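Local atomic coordinates of VP1 (Polyomavirus HPyV6, PDB entry 4PCG), a protein that forms the pentameric building blocks of the polyomavirus capsid as its major coat protein and probably takes part in attachment to host cells. Residues N30-A38 against Q166-I174. Sequence-based numbering, arbitrary orientation.
Sequences NFASGSNTA and QVTAANFPI
Ala170 lies among Asn30, Ala32, Ser35 and Ala38 and is held through its backbone N and O by the loop 30-38: its N donates a nearly straight hydrogen bond to Ser35 O (3.1 Å, 169° at the hydrogen), and its O receives the side-chain amide of Asn30. The case illustrates how two loops without regular secondary structure can be joined by two hydrogen bonds to the backbone of one residue, with its neighbours adding packing. Ala170 CB packs 3.8 Å from Ala38 CB and 4.0 Å from Ala32 CB.

Asn30 can be followed outward. From CB, which points toward 166-174, CG runs anti to the backbone N (chi1 165°), and this extended course delivers the amide to Ala170. There ND2 lies 2.8 Å from Ala170 O, in the carbonyl plane on a lone pair, although the acceptor is tilted 19° from the asparagine's own amide plane. ND2 also donates to Tyr61 O, while OD1 accepts from Val39 N, so both ends of this buried amide are engaged and its rotation is fixed.

Asn171 extends the contact past Ala170: its CB meets Gly34 O at 3.5 Å, and its CG lies 3.5 Å from Ser35 CA, while ND2 donates a hydrogen bond to Gly145 O. The contact thus joins two partly buried loops of the jelly-roll VP1 core, one following strand 9-27, the other linking strands 163-166 and 177-179, with Ile174 reaching strand 227-239 and Pro96 of a neighbouring subunit.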
ATOM      1  N   ASN B  30       3.811 -28.516  -0.662  1.00 15.54           N
ATOM      2  CA  ASN B  30       4.631 -29.670  -0.387  1.00 17.30           C
ATOM      3  C   ASN B  30       5.460 -29.461   0.882  1.00 16.02           C
ATOM      4  O   ASN B  30       6.329 -28.594   0.918  1.00 18.22           O
ATOM      5  CB  ASN B  30       5.547 -29.805  -1.604  1.00 22.32           C
ATOM      6  CG  ASN B  30       6.694 -30.711  -1.370  1.00 24.37           C
ATOM      7  OD1 ASN B  30       6.575 -31.749  -0.676  1.00 22.73           O
ATOM      8  ND2 ASN B  30       7.842 -30.345  -1.941  1.00 24.46           N
ATOM      9  N   PHE B  31       5.168 -30.254   1.898  1.00 17.24           N
ATOM     10  CA  PHE B  31       5.912 -30.330   3.170  1.00 20.19           C
ATOM     11  C   PHE B  31       6.596 -31.703   3.216  1.00 23.65           C
ATOM     12  O   PHE B  31       6.275 -32.581   4.045  1.00 24.92           O
ATOM     13  CB  PHE B  31       4.936 -30.197   4.365  1.00 22.64           C
ATOM     14  CG  PHE B  31       4.316 -28.820   4.517  1.00 17.71           C
ATOM     15  CD1 PHE B  31       3.106 -28.509   3.887  1.00 18.82           C
ATOM     16  CD2 PHE B  31       4.923 -27.845   5.295  1.00 16.99           C
ATOM     17  CE1 PHE B  31       2.526 -27.259   4.021  1.00 17.82           C
ATOM     18  CE2 PHE B  31       4.348 -26.589   5.438  1.00 16.44           C
ATOM     19  CZ  PHE B  31       3.144 -26.299   4.822  1.00 17.99           C
ATOM     20  N   ALA B  32       7.492 -31.930   2.267  1.00 19.77           N
ATOM     21  CA  ALA B  32       8.156 -33.233   2.115  1.00 23.58           C
ATOM     22  C   ALA B  32       8.877 -33.716   3.356  1.00 24.46           C
ATOM     23  O   ALA B  32       9.364 -32.921   4.134  1.00 28.43           O
ATOM     24  CB  ALA B  32       9.135 -33.162   0.957  1.00 30.13           C
ATOM     25  N   SER B  33       8.999 -35.027   3.509  1.00 22.83           N
ATOM     26  CA  SER B  33       9.855 -35.608   4.536  1.00 26.13           C
ATOM     27  C   SER B  33      11.136 -36.189   3.949  1.00 24.76           C
ATOM     28  O   SER B  33      11.971 -36.699   4.674  1.00 29.19           O
ATOM     29  CB  SER B  33       9.094 -36.689   5.304  1.00 31.52           C
ATOM     30  OG  SER B  33       8.447 -37.544   4.390  1.00 46.55           O
ATOM     31  N   GLY B  34      11.293 -36.091   2.625  1.00 23.98           N
ATOM     32  CA  GLY B  34      12.453 -36.646   1.935  1.00 24.68           C
ATOM     33  C   GLY B  34      12.450 -36.175   0.463  1.00 23.30           C
ATOM     34  O   GLY B  34      11.584 -35.416   0.029  1.00 23.40           O
ATOM     35  N   SER B  35      13.416 -36.646  -0.302  1.00 25.90           N
ATOM     36  CA  SER B  35      13.678 -36.063  -1.654  1.00 25.29           C
ATOM     37  C   SER B  35      12.686 -36.480  -2.740  1.00 26.70           C
ATOM     38  O   SER B  35      12.360 -35.707  -3.640  1.00 25.64           O
ATOM     39  CB  SER B  35      15.061 -36.513  -2.122  1.00 25.42           C
ATOM     40  OG  SER B  35      15.160 -37.936  -2.100  1.00 28.69           O
ATOM     41  N   ASN B  36      12.286 -37.749  -2.685  1.00 30.14           N
ATOM     42  CA  ASN B  36      11.536 -38.375  -3.775  1.00 35.72           C
ATOM     43  C   ASN B  36      10.067 -38.563  -3.395  1.00 40.40           C
ATOM     44  O   ASN B  36       9.314 -39.218  -4.112  1.00 44.82           O
ATOM     45  CB  ASN B  36      12.175 -39.728  -4.089  1.00 33.33           C
ATOM     46  CG  ASN B  36      12.031 -40.138  -5.544  1.00 44.02           C
ATOM     47  OD1 ASN B  36      12.282 -39.350  -6.447  1.00 40.01           O
ATOM     48  ND2 ASN B  36      11.689 -41.407  -5.775  1.00 43.22           N
ATOM     49  N   THR B  37       9.683 -37.990  -2.260  1.00 38.15           N
ATOM     50  CA  THR B  37       8.349 -38.150  -1.691  1.00 52.28           C
ATOM     51  C   THR B  37       7.785 -36.797  -1.239  1.00 34.92           C
ATOM     52  O   THR B  37       7.808 -36.423  -0.035  1.00 37.64           O
ATOM     53  CB  THR B  37       8.336 -39.194  -0.538  1.00 62.32           C
ATOM     54  OG1 THR B  37       9.423 -38.959   0.380  1.00 64.74           O
ATOM     55  CG2 THR B  37       8.464 -40.598  -1.116  1.00 64.44           C
ATOM     56  N   ALA B  38       7.277 -36.064  -2.231  1.00 30.85           N
ATOM     57  CA  ALA B  38       6.521 -34.839  -1.952  1.00 32.84           C
ATOM     58  C   ALA B  38       5.283 -35.213  -1.125  1.00 37.68           C
ATOM     59  O   ALA B  38       4.698 -36.312  -1.279  1.00 32.81           O
ATOM     60  CB  ALA B  38       6.123 -34.114  -3.230  1.00 28.47           C
ATOM     61  N   GLN B 166      20.495 -26.638  -7.813  1.00 16.69           N
ATOM     62  CA  GLN B 166      19.204 -26.489  -8.456  1.00 18.55           C
ATOM     63  C   GLN B 166      18.108 -27.265  -7.723  1.00 18.27           C
ATOM     64  O   GLN B 166      18.359 -28.330  -7.098  1.00 17.40           O
ATOM     65  CB  GLN B 166      19.325 -26.997  -9.898  1.00 21.59           C
ATOM     66  CG  GLN B 166      20.242 -26.129 -10.753  1.00 26.19           C
ATOM     67  CD  GLN B 166      20.522 -26.702 -12.130  1.00 24.88           C
ATOM     68  OE1 GLN B 166      21.154 -27.737 -12.246  1.00 33.29           O
ATOM     69  NE2 GLN B 166      19.996 -26.050 -13.174  1.00 26.09           N
ATOM     70  N   VAL B 167      16.899 -26.731  -7.804  1.00 17.05           N
ATOM     71  CA  VAL B 167      15.724 -27.371  -7.244  1.00 15.70           C
ATOM     72  C   VAL B 167      15.237 -28.505  -8.159  1.00 15.08           C
ATOM     73  O   VAL B 167      14.530 -28.292  -9.134  1.00 17.18           O
ATOM     74  CB  VAL B 167      14.631 -26.356  -6.912  1.00 17.33           C
ATOM     75  CG1 VAL B 167      13.428 -27.064  -6.302  1.00 16.88           C
ATOM     76  CG2 VAL B 167      15.165 -25.313  -5.950  1.00 17.70           C
ATOM     77  N   THR B 168      15.669 -29.722  -7.839  1.00 15.07           N
ATOM     78  CA  THR B 168      15.383 -30.883  -8.639  1.00 20.00           C
ATOM     79  C   THR B 168      14.655 -31.956  -7.843  1.00 22.98           C
ATOM     80  O   THR B 168      14.469 -33.060  -8.327  1.00 21.91           O
ATOM     81  CB  THR B 168      16.682 -31.466  -9.177  1.00 22.95           C
ATOM     82  OG1 THR B 168      17.528 -31.829  -8.083  1.00 27.24           O
ATOM     83  CG2 THR B 168      17.421 -30.437 -10.037  1.00 21.30           C
ATOM     84  N   ALA B 169      14.266 -31.642  -6.614  1.00 17.69           N
ATOM     85  CA  ALA B 169      13.603 -32.630  -5.755  1.00 18.58           C
ATOM     86  C   ALA B 169      12.643 -31.897  -4.826  1.00 17.96           C
ATOM     87  O   ALA B 169      12.562 -30.685  -4.868  1.00 18.69           O
ATOM     88  CB  ALA B 169      14.637 -33.421  -4.966  1.00 22.50           C
ATOM     89  N   ALA B 170      11.940 -32.668  -4.006  1.00 17.55           N
ATOM     90  CA  ALA B 170      10.819 -32.196  -3.202  1.00 19.81           C
ATOM     91  C   ALA B 170      11.255 -31.630  -1.850  1.00 17.80           C
ATOM     92  O   ALA B 170      10.419 -31.125  -1.106  1.00 18.39           O
ATOM     93  CB  ALA B 170       9.836 -33.351  -2.958  1.00 18.62           C
ATOM     94  N   ASN B 171      12.539 -31.651  -1.535  1.00 16.52           N
ATOM     95  CA  ASN B 171      12.963 -31.354  -0.164  1.00 16.10           C
ATOM     96  C   ASN B 171      13.880 -30.130   0.006  1.00 15.34           C
ATOM     97  O   ASN B 171      14.795 -30.156   0.816  1.00 17.67           O
ATOM     98  CB  ASN B 171      13.561 -32.613   0.460  1.00 16.98           C
ATOM     99  CG  ASN B 171      14.832 -33.064  -0.216  1.00 17.35           C
ATOM    100  OD1 ASN B 171      15.090 -32.726  -1.396  1.00 18.66           O
ATOM    101  ND2 ASN B 171      15.658 -33.793   0.525  1.00 19.91           N
ATOM    102  N   PHE B 172      13.616 -29.079  -0.769  1.00 14.76           N
ATOM    103  CA  PHE B 172      14.278 -27.781  -0.625  1.00 13.84           C
ATOM    104  C   PHE B 172      13.406 -26.802   0.185  1.00 14.25           C
ATOM    105  O   PHE B 172      12.483 -26.195  -0.344  1.00 14.67           O
ATOM    106  CB  PHE B 172      14.615 -27.193  -1.992  1.00 14.75           C
ATOM    107  CG  PHE B 172      15.727 -27.909  -2.681  1.00 15.81           C
ATOM    108  CD1 PHE B 172      15.490 -29.084  -3.392  1.00 16.23           C
ATOM    109  CD2 PHE B 172      17.021 -27.387  -2.670  1.00 16.89           C
ATOM    110  CE1 PHE B 172      16.527 -29.757  -4.011  1.00 16.70           C
ATOM    111  CE2 PHE B 172      18.052 -28.044  -3.320  1.00 15.54           C
ATOM    112  CZ  PHE B 172      17.802 -29.223  -3.998  1.00 15.65           C
ATOM    113  N   PRO B 173      13.726 -26.639   1.479  1.00 14.46           N
ATOM    114  CA  PRO B 173      12.913 -25.720   2.285  1.00 15.12           C
ATOM    115  C   PRO B 173      13.093 -24.280   1.903  1.00 15.59           C
ATOM    116  O   PRO B 173      14.227 -23.797   1.710  1.00 15.16           O
ATOM    117  CB  PRO B 173      13.373 -25.991   3.732  1.00 15.01           C
ATOM    118  CG  PRO B 173      14.712 -26.636   3.620  1.00 18.02           C
ATOM    119  CD  PRO B 173      14.711 -27.368   2.286  1.00 15.53           C
ATOM    120  N   ILE B 174      11.983 -23.562   1.832  1.00 14.86           N
ATOM    121  CA  ILE B 174      12.059 -22.134   1.545  1.00 14.55           C
ATOM    122  C   ILE B 174      12.719 -21.323   2.656  1.00 16.77           C
ATOM    123  O   ILE B 174      13.146 -20.188   2.420  1.00 14.77           O
ATOM    124  CB  ILE B 174      10.693 -21.525   1.164  1.00 15.48           C
ATOM    125  CG1 ILE B 174       9.742 -21.534   2.377  1.00 15.09           C
ATOM    126  CG2 ILE B 174      10.100 -22.245  -0.033  1.00 19.43           C
ATOM    127  CD1 ILE B 174       8.379 -20.892   2.092  1.00 18.15           C
TER